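Local coordinates for protein 6-phosphogluconolactonase (Leishmania braziliensis, PDB 3CSS) that probably hydrolyses 6-phosphogluconolactone to 6-phosphogluconate, the second step in the oxidative stage of the pentose phosphate pathway, at residues P6-E12 and V253-P259; P38-L43 and A68-G74; G167-F173 and P241-F245. All coordinates share one frame; numbering follows the deposited sequence. Where two conformers were deposited one is given.

In the fold
The three contacts illustrate how one α/β fold joins sequence-distant pieces. Interactions 1 and 2 are parallel strand pairs of the same eight-stranded mixed sheet, about 22 Å apart between centres: interaction 1 lies at the outer strand 7-10, interaction 2 further in, with strands 214-219 and 158-162 between them. Helix 14-30 touches both. Interaction 3 joins two loops and lies about 17 Å from interaction 1, with which it shares helix 225-232, and about 21 Å from interaction 2, centre to centre. Along the chain, interaction 1 brings the two ends together and encloses the others, with interaction 2 closing before interaction 3 opens. Strand pairing thus builds the scaffold, while loop packing holds a segment that matches the family's signature sequence.

Interaction 1 of 3, residues P6-E12 and V253-P259; sequences PTVKICE and VTLLLDP
Ile10 carries CG1 beside its backbone N (chi1 -61°), and a second turn of similar size (chi2 -57°) folds CD1 toward Leu257, whose CG likewise lies beside its own N. The two side chains meet on one face of the α/β sheet, at its margin, where the outermost strand 7-10 runs parallel to strand 252-257. CD1 of Ile10 presses on CB of Leu257 at 3.5 Å, tighter than ordinary van der Waals contact, and continues onto Leu257 CD1. Leu257 CD1 also meets Val8 CG1 at 4.1 Å, so one leucine branch spans two residues of the edge strand. Helix 225-232 closes over this face, through Leu232 against Leu255 and Val228 against Leu257.

The backbone supplies the pairing typical of parallel strands: Thr7 and Lys9 each bond in both directions, to residues on either side of their partners Thr254 and Leu256. The link from Lys9 N to Leu255 O (2.9 Å) is almost straight. On the reverse face, Leu256 CD2 touches Lys9 CB, at the root of a side chain that then leads away, and Leu256 itself packs on helix 14-30. Thr7 and Thr254 lie side by side there, their CG2 methyls 4.1 Å apart. A water binds Thr7 OG1 at 2.7 Å and donates to Val253 O at 3.0 Å, bridging the strands where they begin.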
loop_
_atom_site.group_PDB
_atom_site.type_symbol
_atom_site.label_atom_id
_atom_site.label_comp_id
_atom_site.label_asym_id
_atom_site.label_seq_id
_atom_site.Cartn_x
_atom_site.Cartn_y
_atom_site.Cartn_z
ATOM N N PRO A 6 -9.543 3.674 -14.856
ATOM C CA PRO A 6 -8.308 2.958 -14.529
ATOM C C PRO A 6 -7.769 2.192 -15.707
ATOM O O PRO A 6 -8.525 1.760 -16.582
ATOM C CB PRO A 6 -8.754 1.962 -13.444
ATOM C CG PRO A 6 -10.186 1.735 -13.735
ATOM C CD PRO A 6 -10.720 3.028 -14.257
ATOM N N THR A 7 -6.453 2.023 -15.738
ATOM C CA THR A 7 -5.846 1.072 -16.624
ATOM C C THR A 7 -6.059 -0.324 -16.013
ATOM O O THR A 7 -5.813 -0.530 -14.832
ATOM C CB THR A 7 -4.338 1.364 -16.792
ATOM O OG1 THR A 7 -4.176 2.625 -17.465
ATOM C CG2 THR A 7 -3.657 0.262 -17.606
ATOM N N VAL A 8 -6.490 -1.290 -16.811
ATOM C CA VAL A 8 -6.635 -2.672 -16.340
ATOM C C VAL A 8 -5.838 -3.583 -17.259
ATOM O O VAL A 8 -6.034 -3.563 -18.473
ATOM C CB VAL A 8 -8.093 -3.146 -16.327
ATOM C CG1 VAL A 8 -8.179 -4.626 -15.903
ATOM C CG2 VAL A 8 -8.931 -2.260 -15.407
ATOM N N LYS A 9 -4.923 -4.343 -16.669
ATOM C CA LYS A 9 -4.074 -5.289 -17.432
ATOM C C LYS A 9 -4.217 -6.673 -16.799
ATOM O O LYS A 9 -3.828 -6.906 -15.650
ATOM C CB LYS A 9 -2.614 -4.858 -17.456
ATOM C CG LYS A 9 -1.734 -5.743 -18.332
ATOM C CD LYS A 9 -0.276 -5.290 -18.282
ATOM C CE LYS A 9 0.610 -6.240 -19.035
ATOM N NZ LYS A 9 0.345 -6.170 -20.500
ATOM N N ILE A 10 -4.831 -7.572 -17.553
ATOM C CA ILE A 10 -4.989 -8.946 -17.125
ATOM C C ILE A 10 -3.782 -9.693 -17.593
ATOM O O ILE A 10 -3.571 -9.872 -18.806
ATOM C CB ILE A 10 -6.249 -9.620 -17.721
ATOM C CG1 ILE A 10 -7.513 -8.886 -17.283
ATOM C CG2 ILE A 10 -6.297 -11.095 -17.289
ATOM C CD1 ILE A 10 -7.678 -8.791 -15.882
ATOM N N CYS A 11 -3.016 -10.169 -16.630
ATOM C CA CYS A 11 -1.765 -10.856 -16.858
ATOM C C CYS A 11 -2.054 -12.358 -16.815
ATOM O O CYS A 11 -3.106 -12.785 -16.313
ATOM C CB CYS A 11 -0.784 -10.412 -15.798
ATOM S SG CYS A 11 -0.450 -8.597 -15.765
ATOM N N GLU A 12 -1.192 -13.164 -17.429
ATOM C CA GLU A 12 -1.339 -14.622 -17.440
ATOM C C GLU A 12 -0.791 -15.247 -16.162
ATOM O O GLU A 12 -1.153 -16.373 -15.783
ATOM C CB GLU A 12 -0.585 -15.224 -18.636
ATOM C CG GLU A 12 -1.332 -15.207 -19.967
ATOM C CD GLU A 12 -0.888 -14.080 -20.899
ATOM O OE1 GLU A 12 -1.211 -12.908 -20.619
ATOM O OE2 GLU A 12 -0.222 -14.372 -21.920
ATOM N N VAL A 253 -4.902 5.239 -11.628
ATOM C CA VAL A 253 -5.074 3.936 -10.985
ATOM C C VAL A 253 -4.872 2.863 -12.061
ATOM O O VAL A 253 -5.432 2.947 -13.180
ATOM C CB VAL A 253 -6.452 3.780 -10.303
ATOM C CG1 VAL A 253 -6.690 2.360 -9.792
ATOM C CG2 VAL A 253 -6.643 4.814 -9.169
ATOM N N THR A 254 -4.035 1.890 -11.719
ATOM C CA THR A 254 -3.788 0.719 -12.554
ATOM C C THR A 254 -4.069 -0.557 -11.766
ATOM O O THR A 254 -3.578 -0.693 -10.653
ATOM C CB THR A 254 -2.358 0.716 -13.023
ATOM O OG1 THR A 254 -2.100 1.933 -13.752
ATOM C CG2 THR A 254 -2.036 -0.526 -13.873
ATOM N N LEU A 255 -4.861 -1.451 -12.349
ATOM C CA LEU A 255 -5.145 -2.783 -11.784
ATOM C C LEU A 255 -4.397 -3.833 -12.622
ATOM O O LEU A 255 -4.671 -3.982 -13.800
ATOM C CB LEU A 255 -6.629 -3.098 -11.806
ATOM C CG LEU A 255 -7.586 -2.093 -11.177
ATOM C CD1 LEU A 255 -9.023 -2.714 -11.105
ATOM C CD2 LEU A 255 -7.129 -1.641 -9.817
ATOM N N LEU A 256 -3.434 -4.511 -11.995
ATOM C CA LEU A 256 -2.704 -5.629 -12.583
ATOM C C LEU A 256 -3.260 -6.915 -11.992
ATOM O O LEU A 256 -3.104 -7.160 -10.800
ATOM C CB LEU A 256 -1.193 -5.496 -12.266
ATOM C CG LEU A 256 -0.537 -4.184 -12.734
ATOM C CD1 LEU A 256 0.939 -4.099 -12.279
ATOM C CD2 LEU A 256 -0.667 -3.972 -14.237
ATOM N N LEU A 257 -3.938 -7.696 -12.833
ATOM C CA LEU A 257 -4.783 -8.783 -12.382
ATOM C C LEU A 257 -4.390 -10.055 -13.099
ATOM O O LEU A 257 -3.900 -9.996 -14.219
ATOM C CB LEU A 257 -6.239 -8.472 -12.719
ATOM C CG LEU A 257 -6.836 -7.169 -12.192
ATOM C CD1 LEU A 257 -8.281 -7.079 -12.666
ATOM C CD2 LEU A 257 -6.728 -7.080 -10.653
ATOM N N ASP A 258 -4.660 -11.205 -12.481
ATOM C CA ASP A 258 -4.488 -12.472 -13.169
ATOM C C ASP A 258 -5.868 -12.860 -13.734
ATOM O O ASP A 258 -6.849 -12.132 -13.517
ATOM C CB ASP A 258 -3.863 -13.518 -12.233
ATOM C CG ASP A 258 -4.866 -14.234 -11.367
ATOM O OD1 ASP A 258 -4.542 -15.382 -10.976
ATOM O OD2 ASP A 258 -5.957 -13.692 -11.074
ATOM N N PRO A 259 -5.942 -13.971 -14.486
ATOM C CA PRO A 259 -7.196 -14.235 -15.194
ATOM C C PRO A 259 -8.409 -14.442 -14.265
ATOM O O PRO A 259 -9.507 -13.956 -14.576
ATOM C CB PRO A 259 -6.880 -15.473 -16.035
ATOM C CG PRO A 259 -5.385 -15.461 -16.184
ATOM C CD PRO A 259 -4.873 -14.896 -14.888
HETATM O O HOH W 1 -3.942 4.372 -15.408
#

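Interaction 2 of 3, residues P38-L43 and A68-G74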
loop_
_atom_site.group_PDB
_atom_site.type_symbol
_atom_site.label_atom_id
_atom_site.label_comp_id
_atom_site.label_asym_id
_atom_site.label_seq_id
_atom_site.Cartn_x
_atom_site.Cartn_y
_atom_site.Cartn_z
ATOM N N PRO A 38 13.832 12.256 -4.812
ATOM C CA PRO A 38 13.399 10.886 -5.075
ATOM C C PRO A 38 11.923 10.742 -5.445
ATOM O O PRO A 38 11.121 11.626 -5.176
ATOM C CB PRO A 38 13.654 10.180 -3.743
ATOM C CG PRO A 38 13.467 11.230 -2.733
ATOM C CD PRO A 38 14.039 12.490 -3.373
ATOM N N VAL A 39 11.607 9.621 -6.080
ATOM C CA VAL A 39 10.228 9.143 -6.211
ATOM C C VAL A 39 9.828 8.542 -4.858
ATOM O O VAL A 39 10.575 7.751 -4.278
ATOM C CB VAL A 39 10.149 8.076 -7.346
ATOM C CG1 VAL A 39 8.850 7.270 -7.300
ATOM C CG2 VAL A 39 10.311 8.765 -8.693
ATOM N N VAL A 40 8.666 8.915 -4.334
ATOM C CA VAL A 40 8.194 8.333 -3.083
ATOM C C VAL A 40 7.346 7.109 -3.432
ATOM O O VAL A 40 6.344 7.241 -4.131
ATOM C CB VAL A 40 7.360 9.345 -2.242
ATOM C CG1 VAL A 40 6.996 8.733 -0.923
ATOM C CG2 VAL A 40 8.127 10.630 -2.027
ATOM N N LEU A 41 7.760 5.938 -2.942
ATOM C CA LEU A 41 7.092 4.654 -3.229
ATOM C C LEU A 41 6.575 4.064 -1.921
ATOM O O LEU A 41 7.362 3.854 -1.003
ATOM C CB LEU A 41 8.084 3.681 -3.897
ATOM C CG LEU A 41 7.618 2.251 -4.247
ATOM C CD1 LEU A 41 6.436 2.284 -5.188
ATOM C CD2 LEU A 41 8.786 1.402 -4.823
ATOM N N ALA A 42 5.273 3.783 -1.852
ATOM C CA ALA A 42 4.695 3.079 -0.716
ATOM C C ALA A 42 4.558 1.607 -1.076
ATOM O O ALA A 42 3.820 1.230 -2.018
ATOM C CB ALA A 42 3.327 3.654 -0.342
ATOM N N LEU A 43 5.261 0.785 -0.319
ATOM C CA LEU A 43 5.306 -0.646 -0.522
ATOM C C LEU A 43 4.085 -1.316 0.023
ATOM O O LEU A 43 3.556 -0.910 1.077
ATOM C CB LEU A 43 6.530 -1.218 0.196
ATOM C CG LEU A 43 7.876 -0.712 -0.279
ATOM C CD1 LEU A 43 8.950 -1.294 0.605
ATOM C CD2 LEU A 43 8.095 -1.025 -1.761
ATOM N N ALA A 68 17.267 7.101 -5.774
ATOM C CA ALA A 68 16.175 7.446 -6.703
ATOM C C ALA A 68 14.775 7.309 -6.068
ATOM O O ALA A 68 13.829 7.965 -6.506
ATOM C CB ALA A 68 16.254 6.588 -7.955
ATOM N N VAL A 69 14.656 6.443 -5.061
ATOM C CA VAL A 69 13.374 6.124 -4.428
ATOM C C VAL A 69 13.447 6.324 -2.917
ATOM O O VAL A 69 14.420 5.920 -2.270
ATOM C CB VAL A 69 12.918 4.661 -4.707
ATOM C CG1 VAL A 69 11.625 4.335 -3.901
ATOM C CG2 VAL A 69 12.697 4.412 -6.208
ATOM N N GLN A 70 12.422 6.969 -2.375
ATOM C CA GLN A 70 12.187 7.014 -0.937
ATOM C C GLN A 70 11.062 6.024 -0.636
ATOM O O GLN A 70 9.935 6.206 -1.118
ATOM C CB GLN A 70 11.785 8.417 -0.497
ATOM C CG GLN A 70 11.433 8.519 0.992
ATOM C CD GLN A 70 11.102 9.934 1.402
ATOM O OE1 GLN A 70 10.239 10.568 0.808
ATOM N NE2 GLN A 70 11.799 10.439 2.417
ATOM N N PHE A 71 11.386 5.004 0.162
ATOM C CA PHE A 71 10.484 3.890 0.471
ATOM C C PHE A 71 9.762 4.120 1.800
ATOM O O PHE A 71 10.380 4.484 2.820
ATOM C CB PHE A 71 11.248 2.568 0.597
ATOM C CG PHE A 71 11.873 2.082 -0.671
ATOM C CD1 PHE A 71 11.184 1.214 -1.497
ATOM C CD2 PHE A 71 13.157 2.468 -1.024
ATOM C CE1 PHE A 71 11.745 0.734 -2.665
ATOM C CE2 PHE A 71 13.738 1.999 -2.204
ATOM C CZ PHE A 71 13.025 1.126 -3.025
ATOM N N ILE A 72 8.466 3.858 1.785
ATOM C CA ILE A 72 7.647 3.789 2.984
ATOM C C ILE A 72 6.795 2.531 2.913
ATOM O O ILE A 72 6.549 1.998 1.833
ATOM C CB ILE A 72 6.752 5.046 3.181
ATOM C CG1 ILE A 72 5.546 5.065 2.221
ATOM C CG2 ILE A 72 7.603 6.363 3.018
ATOM C CD1 ILE A 72 4.568 6.243 2.498
ATOM N N LEU A 73 6.366 2.052 4.074
ATOM C CA LEU A 73 5.420 0.942 4.117
ATOM C C LEU A 73 4.007 1.531 4.105
ATOM O O LEU A 73 3.626 2.333 4.962
ATOM C CB LEU A 73 5.622 0.086 5.370
ATOM C CG LEU A 73 6.922 -0.707 5.487
ATOM C CD1 LEU A 73 7.026 -1.266 6.908
ATOM C CD2 LEU A 73 6.988 -1.823 4.457
ATOM N N GLY A 74 3.223 1.155 3.103
ATOM C CA GLY A 74 1.828 1.596 3.032
ATOM C C GLY A 74 0.896 1.035 4.110
ATOM O O GLY A 74 -0.107 1.651 4.440
#
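Val39 to Leu43 run parallel to Val69 to Leu73, the strand axes 4.6 Å apart and turned by 29°, with alternating backbone bonds that start from Val39 N to Ala68 O (2.8 Å) and finish from Gly74 N to Leu43 O (2.9 Å). On one face the ring of Phe71 organises the packing. Val69 CG1 sits over the centre of one ring face, and Leu41 CB rests against that same methyl at 3.6 Å. Leu43 reaches the ring differently, placing CD2 in its plane at the edge, 3.8 Å from Phe71 CD1, while Leu41 CD2 comes in obliquely to CE1. Helix 87-96 adds Leu95 and Leu96 around the phenylalanine. The two strands form a β-α-β crossover, with helices 50-59 and 61-65 in the connection, inside the Rossmann-like sheet. On the reverse face, Gln70 lies beside Val40: with CG anti to its backbone N (chi1 176°) and the chain extended beyond, Gln70 brings OE1 to 3.5 Å from Val40 CG2; Gln70 NE2 is bonded to Cys140 O. Further along, CG1 of Ile72 stands between its own backbone N and carbonyl carbon (chi1 75°), turned onto Ala42, where it lies 3.7 Å from CB.

Interaction 3 of 3, residues G167-F173 and P241-F245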
loop_
_atom_site.group_PDB
_atom_site.type_symbol
_atom_site.label_atom_id
_atom_site.label_comp_id
_atom_site.label_asym_id
_atom_site.label_seq_id
_atom_site.Cartn_x
_atom_site.Cartn_y
_atom_site.Cartn_z
ATOM N N GLY A 167 -12.235 -7.780 0.205
ATOM C CA GLY A 167 -12.401 -6.459 -0.408
ATOM C C GLY A 167 -11.501 -5.362 0.150
ATOM O O GLY A 167 -11.578 -4.211 -0.287
ATOM N N HIS A 168 -10.661 -5.683 1.144
ATOM C CA HIS A 168 -9.767 -4.699 1.729
ATOM C C HIS A 168 -8.575 -4.415 0.804
ATOM O O HIS A 168 -8.251 -5.206 -0.084
ATOM C CB HIS A 168 -9.297 -5.128 3.143
ATOM C CG HIS A 168 -8.021 -5.901 3.173
ATOM N ND1 HIS A 168 -7.969 -7.264 2.989
ATOM C CD2 HIS A 168 -6.748 -5.509 3.435
ATOM C CE1 HIS A 168 -6.715 -7.677 3.083
ATOM N NE2 HIS A 168 -5.952 -6.633 3.364
ATOM N N THR A 169 -7.927 -3.281 1.049
ATOM C CA THR A 169 -6.638 -2.971 0.459
ATOM C C THR A 169 -5.822 -2.275 1.571
ATOM O O THR A 169 -6.388 -1.829 2.596
ATOM C CB THR A 169 -6.784 -2.086 -0.806
ATOM O OG1 THR A 169 -5.524 -1.970 -1.484
ATOM C CG2 THR A 169 -7.357 -0.684 -0.475
ATOM N N ALA A 170 -4.511 -2.226 1.402
ATOM C CA ALA A 170 -3.621 -1.774 2.478
ATOM C C ALA A 170 -4.032 -2.501 3.772
ATOM O O ALA A 170 -4.201 -3.710 3.728
ATOM C CB ALA A 170 -3.684 -0.245 2.616
ATOM N N SER A 171 -4.174 -1.814 4.904
ATOM C CA SER A 171 -4.888 -2.422 6.070
ATOM C C SER A 171 -6.172 -1.638 6.367
ATOM O O SER A 171 -6.545 -1.402 7.527
ATOM C CB SER A 171 -3.987 -2.573 7.298
ATOM O OG SER A 171 -3.112 -3.683 7.131
ATOM N N ILE A 172 -6.855 -1.259 5.278
ATOM C CA ILE A 172 -8.136 -0.579 5.360
ATOM C C ILE A 172 -9.196 -1.689 5.254
ATOM O O ILE A 172 -9.617 -2.069 4.137
ATOM C CB ILE A 172 -8.288 0.488 4.235
ATOM C CG1 ILE A 172 -7.176 1.548 4.374
ATOM C CG2 ILE A 172 -9.680 1.136 4.330
ATOM C CD1 ILE A 172 -6.959 2.453 3.145
ATOM N N PHE A 173 -9.534 -2.265 6.410
ATOM C CA PHE A 173 -10.440 -3.419 6.494
ATOM C C PHE A 173 -11.894 -2.987 6.640
ATOM O O PHE A 173 -12.172 -1.935 7.215
ATOM C CB PHE A 173 -10.065 -4.336 7.669
ATOM C CG PHE A 173 -8.811 -5.140 7.436
ATOM C CD1 PHE A 173 -8.835 -6.307 6.675
ATOM C CD2 PHE A 173 -7.600 -4.723 7.952
ATOM C CE1 PHE A 173 -7.689 -7.039 6.456
ATOM C CE2 PHE A 173 -6.450 -5.445 7.730
ATOM C CZ PHE A 173 -6.490 -6.599 6.975
ATOM N N PRO A 241 -17.105 -3.761 -2.173
ATOM C CA PRO A 241 -15.851 -3.851 -1.401
ATOM C C PRO A 241 -15.441 -2.513 -0.821
ATOM O O PRO A 241 -15.677 -1.479 -1.448
ATOM C CB PRO A 241 -14.822 -4.296 -2.459
ATOM C CG PRO A 241 -15.315 -3.694 -3.723
ATOM C CD PRO A 241 -16.853 -3.743 -3.633
ATOM N N VAL A 242 -14.817 -2.523 0.356
ATOM C CA VAL A 242 -14.363 -1.294 0.968
ATOM C C VAL A 242 -13.376 -0.560 0.018
ATOM O O VAL A 242 -13.355 0.689 -0.030
ATOM C CB VAL A 242 -13.776 -1.544 2.385
ATOM C CG1 VAL A 242 -12.452 -2.229 2.266
ATOM C CG2 VAL A 242 -13.698 -0.239 3.191
ATOM N N SER A 243 -12.672 -1.332 -0.824
ATOM C CA SER A 243 -11.710 -0.742 -1.762
ATOM C C SER A 243 -12.323 0.063 -2.930
ATOM O O SER A 243 -11.590 0.688 -3.706
ATOM C CB SER A 243 -10.752 -1.821 -2.274
ATOM O OG SER A 243 -11.482 -2.858 -2.887
ATOM N N ARG A 244 -13.660 0.115 -3.023
ATOM C CA ARG A 244 -14.324 1.023 -3.955
ATOM C C ARG A 244 -13.922 2.493 -3.736
ATOM O O ARG A 244 -14.081 3.309 -4.652
ATOM C CB ARG A 244 -15.839 0.847 -3.913
ATOM C CG ARG A 244 -16.575 1.564 -5.030
ATOM C CD ARG A 244 -18.076 1.286 -5.050
ATOM N NE ARG A 244 -18.753 2.149 -6.037
ATOM C CZ ARG A 244 -18.848 1.913 -7.340
ATOM N NH1 ARG A 244 -18.332 0.833 -7.889
ATOM N NH2 ARG A 244 -19.495 2.773 -8.112
ATOM N N PHE A 245 -13.363 2.853 -2.567
ATOM C CA PHE A 245 -12.853 4.228 -2.394
ATOM C C PHE A 245 -11.794 4.611 -3.440
ATOM O O PHE A 245 -11.542 5.807 -3.685
ATOM C CB PHE A 245 -12.326 4.477 -0.968
ATOM C CG PHE A 245 -10.967 3.897 -0.692
ATOM C CD1 PHE A 245 -9.807 4.588 -1.046
ATOM C CD2 PHE A 245 -10.834 2.656 -0.047
ATOM C CE1 PHE A 245 -8.550 4.034 -0.798
ATOM C CE2 PHE A 245 -9.576 2.122 0.232
ATOM C CZ PHE A 245 -8.442 2.810 -0.154
#
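Gly167 meets Pro241 and Ser243 where an irregular loop runs up against the first turn of a 3-10 segment. Gly167 has a positive phi of 89°, and its CA lies 3.8 Å from Pro241 CB. A side chain here would run into both the preceding carbonyl oxygen and Pro241 CB, so the close approach depends on the bare CA. In the partner segment, the bond from Arg244 N to Pro241 O winds the chain into the turn that points Ser243 N at the loop.

Gly167 O is the polar anchor. It accepts Ser243 N at 3.1 Å, nearly on the extension of the carbonyl though bent at the hydrogen (138°), and Ser243 OG at 2.9 Å; the two donors come from opposite faces of the carbonyl plane. The hydroxyl bond is that of one of two deposited conformers of Ser243 and is less certain for that reason.

Val242 CG1, standing between its own backbone N and carbonyl carbon (chi1 72°), touches two carbonyl oxygens, Gly167 O at 3.3 Å and Ile172 O at 3.4 Å. Beyond it, Thr169 CG2 and Ile172 CD1 converge obliquely on the far end of the Phe245 ring: the threonine methyl touches CE2 at 3.6 Å, the isoleucine methyl CZ at 3.6 Å. Lys206 and Ile209 of helix 206-211 also pack against Ile172 and Phe245. Thr169 turns its OG1 elsewhere, to Gly162 O.

Within the loop, Phe173 CE1 lies over the centre of one face of the His168 imidazole, whose ND1 is bonded to Asp166 OD1. Gly-His-Thr-Ala-Ser-Ile-Phe follows Asp166 here, a sequence that matches the signature of 6-phosphogluconolactonases; in relatives this loop lines the active site, and the 3-10 segment 242-245 probably helps fix its shape here.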